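Local coordinates for protein putative oxidoreductase with NAD(P)-binding Rossmann-fold domain (Clostridium difficile, PDB 3UUW) that is a putative oxidoreductase of the GFO/IDH/MocA family that probably uses NAD(P), a nicotinamide adenine dinucleotide, bound to its Rossmann-fold domain, at residues V95-A100 with V122-R127. Residues are numbered along the deposited sequence; the frame is centred on the assembly and turned at random.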
ATOM      1  N   VAL A  95       5.076 -30.624  20.864  1.00 14.62           N
ATOM      2  CA  VAL A  95       4.384 -31.262  19.727  1.00 14.09           C
ATOM      3  C   VAL A  95       3.594 -30.212  18.941  1.00 16.27           C
ATOM      4  O   VAL A  95       3.049 -29.267  19.513  1.00 15.39           O
ATOM      5  CB  VAL A  95       3.446 -32.431  20.227  1.00 14.64           C
ATOM      6  CG1 VAL A  95       2.302 -31.879  21.091  1.00 16.74           C
ATOM      7  CG2 VAL A  95       2.895 -33.200  19.103  1.00 15.09           C
ATOM      8  N   ASP A  96       3.540 -30.369  17.620  1.00 18.47           N
ATOM      9  CA  ASP A  96       2.671 -29.513  16.817  1.00 20.23           C
ATOM     10  C   ASP A  96       1.210 -29.748  17.164  1.00 20.07           C
ATOM     11  O   ASP A  96       0.831 -30.822  17.675  1.00 21.59           O
ATOM     12  CB  ASP A  96       2.900 -29.728  15.339  1.00 21.97           C
ATOM     13  CG  ASP A  96       4.149 -29.027  14.870  1.00 25.40           C
ATOM     14  OD1 ASP A  96       4.244 -27.768  15.037  1.00 26.31           O
ATOM     15  OD2 ASP A  96       5.031 -29.722  14.350  1.00 28.78           O
ATOM     16  N   LYS A  97       0.395 -28.731  16.906  1.00 19.64           N
ATOM     17  CA  LYS A  97      -1.026 -28.814  17.178  1.00 20.93           C
ATOM     18  C   LYS A  97      -1.693 -29.786  16.214  1.00 20.76           C
ATOM     19  O   LYS A  97      -1.171 -30.027  15.118  1.00 22.97           O
ATOM     20  CB  LYS A  97      -1.687 -27.420  17.131  1.00 21.12           C
ATOM     21  CG  LYS A  97      -1.406 -26.491  15.921  1.00 25.24           C
ATOM     22  CD  LYS A  97      -2.030 -26.961  14.610  1.00 31.21           C
ATOM     23  CE  LYS A  97      -0.999 -27.552  13.690  1.00 32.53           C
ATOM     24  NZ  LYS A  97      -1.600 -28.177  12.492  1.00 31.96           N
ATOM     25  N   PRO A  98      -2.790 -30.421  16.639  1.00 20.25           N
ATOM     26  CA  PRO A  98      -3.357 -30.402  17.988  1.00 19.48           C
ATOM     27  C   PRO A  98      -2.618 -31.436  18.850  1.00 19.14           C
ATOM     28  O   PRO A  98      -1.900 -32.297  18.319  1.00 18.73           O
ATOM     29  CB  PRO A  98      -4.793 -30.834  17.743  1.00 20.44           C
ATOM     30  CG  PRO A  98      -4.676 -31.812  16.656  1.00 21.32           C
ATOM     31  CD  PRO A  98      -3.582 -31.286  15.749  1.00 21.22           C
ATOM     32  N   LEU A  99      -2.792 -31.368  20.155  1.00 18.88           N
ATOM     33  CA  LEU A  99      -2.107 -32.280  21.080  1.00 17.60           C
ATOM     34  C   LEU A  99      -2.343 -33.741  20.671  1.00 19.48           C
ATOM     35  O   LEU A  99      -1.396 -34.488  20.412  1.00 18.83           O
ATOM     36  CB  LEU A  99      -2.616 -32.035  22.491  1.00 16.91           C
ATOM     37  CG  LEU A  99      -2.055 -32.906  23.613  1.00 17.33           C
ATOM     38  CD1 LEU A  99      -0.529 -33.018  23.516  1.00 16.83           C
ATOM     39  CD2 LEU A  99      -2.460 -32.351  24.984  1.00 16.83           C
ATOM     40  N   ALA A 100      -3.607 -34.135  20.593  1.00 18.92           N
ATOM     41  CA  ALA A 100      -3.959 -35.477  20.164  1.00 20.24           C
ATOM     42  C   ALA A 100      -5.213 -35.457  19.276  1.00 20.94           C
ATOM     43  O   ALA A 100      -5.850 -34.418  19.103  1.00 19.20           O
ATOM     44  CB  ALA A 100      -4.140 -36.384  21.389  1.00 18.50           C
ATOM     45  N   VAL A 122       2.130 -27.559  23.333  1.00 14.27           N
ATOM     46  CA  VAL A 122       1.600 -27.598  21.974  1.00 14.12           C
ATOM     47  C   VAL A 122       2.054 -26.347  21.235  1.00 13.38           C
ATOM     48  O   VAL A 122       2.041 -25.227  21.777  1.00 14.67           O
ATOM     49  CB  VAL A 122       0.065 -27.735  21.961  1.00 15.46           C
ATOM     50  CG1 VAL A 122      -0.478 -27.623  20.552  1.00 16.28           C
ATOM     51  CG2 VAL A 122      -0.338 -29.093  22.633  1.00 17.57           C
ATOM     52  N   GLY A 123       2.450 -26.552  19.975  1.00 14.94           N
ATOM     53  CA  GLY A 123       3.073 -25.521  19.163  1.00 14.84           C
ATOM     54  C   GLY A 123       2.170 -24.483  18.548  1.00 14.75           C
ATOM     55  O   GLY A 123       2.040 -24.386  17.289  1.00 17.38           O
ATOM     56  N   PHE A 124       1.546 -23.682  19.399  1.00 15.75           N
ATOM     57  CA  PHE A 124       0.729 -22.571  18.907  1.00 14.81           C
ATOM     58  C   PHE A 124       1.659 -21.394  18.688  1.00 14.68           C
ATOM     59  O   PHE A 124       1.727 -20.461  19.492  1.00 14.72           O
ATOM     60  CB  PHE A 124      -0.437 -22.256  19.863  1.00 14.78           C
ATOM     61  CG  PHE A 124      -1.510 -23.307  19.864  1.00 15.13           C
ATOM     62  CD1 PHE A 124      -2.279 -23.531  18.724  1.00 16.81           C
ATOM     63  CD2 PHE A 124      -1.779 -24.050  20.996  1.00 17.72           C
ATOM     64  CE1 PHE A 124      -3.235 -24.490  18.718  1.00 17.80           C
ATOM     65  CE2 PHE A 124      -2.751 -25.009  20.980  1.00 18.86           C
ATOM     66  CZ  PHE A 124      -3.483 -25.220  19.844  1.00 19.58           C
ATOM     67  N   ASN A 125       2.394 -21.445  17.573  1.00 14.58           N
ATOM     68  CA  ASN A 125       3.413 -20.438  17.289  1.00 15.18           C
ATOM     69  C   ASN A 125       2.915 -18.996  17.260  1.00 14.89           C
ATOM     70  O   ASN A 125       3.663 -18.070  17.590  1.00 16.19           O
ATOM     71  CB  ASN A 125       4.169 -20.765  15.995  1.00 15.42           C
ATOM     72  CG  ASN A 125       3.249 -20.877  14.822  1.00 17.36           C
ATOM     73  OD1 ASN A 125       2.467 -21.830  14.742  1.00 17.41           O
ATOM     74  ND2 ASN A 125       3.283 -19.882  13.926  1.00 17.55           N
ATOM     75  N   ARG A 126       1.653 -18.796  16.882  1.00 14.70           N
ATOM     76  CA  ARG A 126       1.114 -17.447  16.770  1.00 15.14           C
ATOM     77  C   ARG A 126       1.134 -16.690  18.105  1.00 15.50           C
ATOM     78  O   ARG A 126       1.254 -15.474  18.111  1.00 15.45           O
ATOM     79  CB  ARG A 126      -0.265 -17.486  16.110  1.00 13.84           C
ATOM     80  CG  ARG A 126      -0.190 -17.805  14.662  1.00 16.06           C
ATOM     81  CD  ARG A 126      -1.502 -18.286  14.119  1.00 17.73           C
ATOM     82  NE  ARG A 126      -1.390 -18.481  12.687  1.00 17.77           N
ATOM     83  CZ  ARG A 126      -0.720 -19.467  12.115  1.00 20.16           C
ATOM     84  NH1 ARG A 126      -0.131 -20.413  12.842  1.00 23.12           N
ATOM     85  NH2 ARG A 126      -0.652 -19.524  10.784  1.00 23.67           N
ATOM     86  N   ARG A 127       1.065 -17.409  19.233  1.00 15.33           N
ATOM     87  CA  ARG A 127       1.175 -16.771  20.550  1.00 15.24           C
ATOM     88  C   ARG A 127       2.556 -16.145  20.792  1.00 15.55           C
ATOM     89  O   ARG A 127       2.743 -15.355  21.735  1.00 15.63           O
ATOM     90  CB  ARG A 127       0.852 -17.759  21.655  1.00 16.06           C
ATOM     91  CG  ARG A 127      -0.511 -18.385  21.586  1.00 17.62           C
ATOM     92  CD  ARG A 127      -0.832 -18.983  22.937  1.00 19.00           C
ATOM     93  NE  ARG A 127      -1.976 -19.881  22.940  1.00 20.74           N
ATOM     94  CZ  ARG A 127      -2.525 -20.384  24.046  1.00 23.38           C
ATOM     95  NH1 ARG A 127      -2.102 -20.006  25.247  1.00 22.15           N
ATOM     96  NH2 ARG A 127      -3.541 -21.230  23.956  1.00 24.49           N
TER
HETATM   97  O   HOH W   1       1.976 -26.543  15.610  1.00 19.78           O
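Val95 pairs with Val122 where two neighbouring parallel strands reach their C-terminal ends, and its carbonyl accepts the one direct hydrogen bond between the two segments: Gly123 N donates to Val95 O at 2.8 Å, with an N-H...O angle of 143°. On one face of the sheet the two valines lie side by side, CG1 of Val95 against CG2 of Val122 at 4.1 Å. Past this point the backbones are joined through a water, which donates to Asp96 OD1 and to Gly123 O (2.7 Å) and accepts from Lys97 N. Asp96 is held further by Tyr22 and, through OD2, by His73. Lys97 turns its CB to Val122 CG1 (3.6 Å) and, obliquely, to Phe124 CE1 (3.7 Å). With CG between the backbone N and carbonyl carbon (chi1 49°), and bends at chi2 and chi3, its chain passes the ring and ends in a salt bridge with Asp166. The peptide before Pro98 is cis, and beyond it the chain comes back to bring Leu99 CB within 3.7 Å of Val122 CG2. Asp96-Lys97-Pro98 sits where relatives carry a Glu-Lys-Pro motif, consistent with a place beside the nicotinamide and substrate. Helix 79-88 packs on Val95 and Leu99, and helix 160-179 on Lys97 and Phe124, while strand 120-122 is, within this chain, an outermost strand of the parallel sheet, next to strand 92-95.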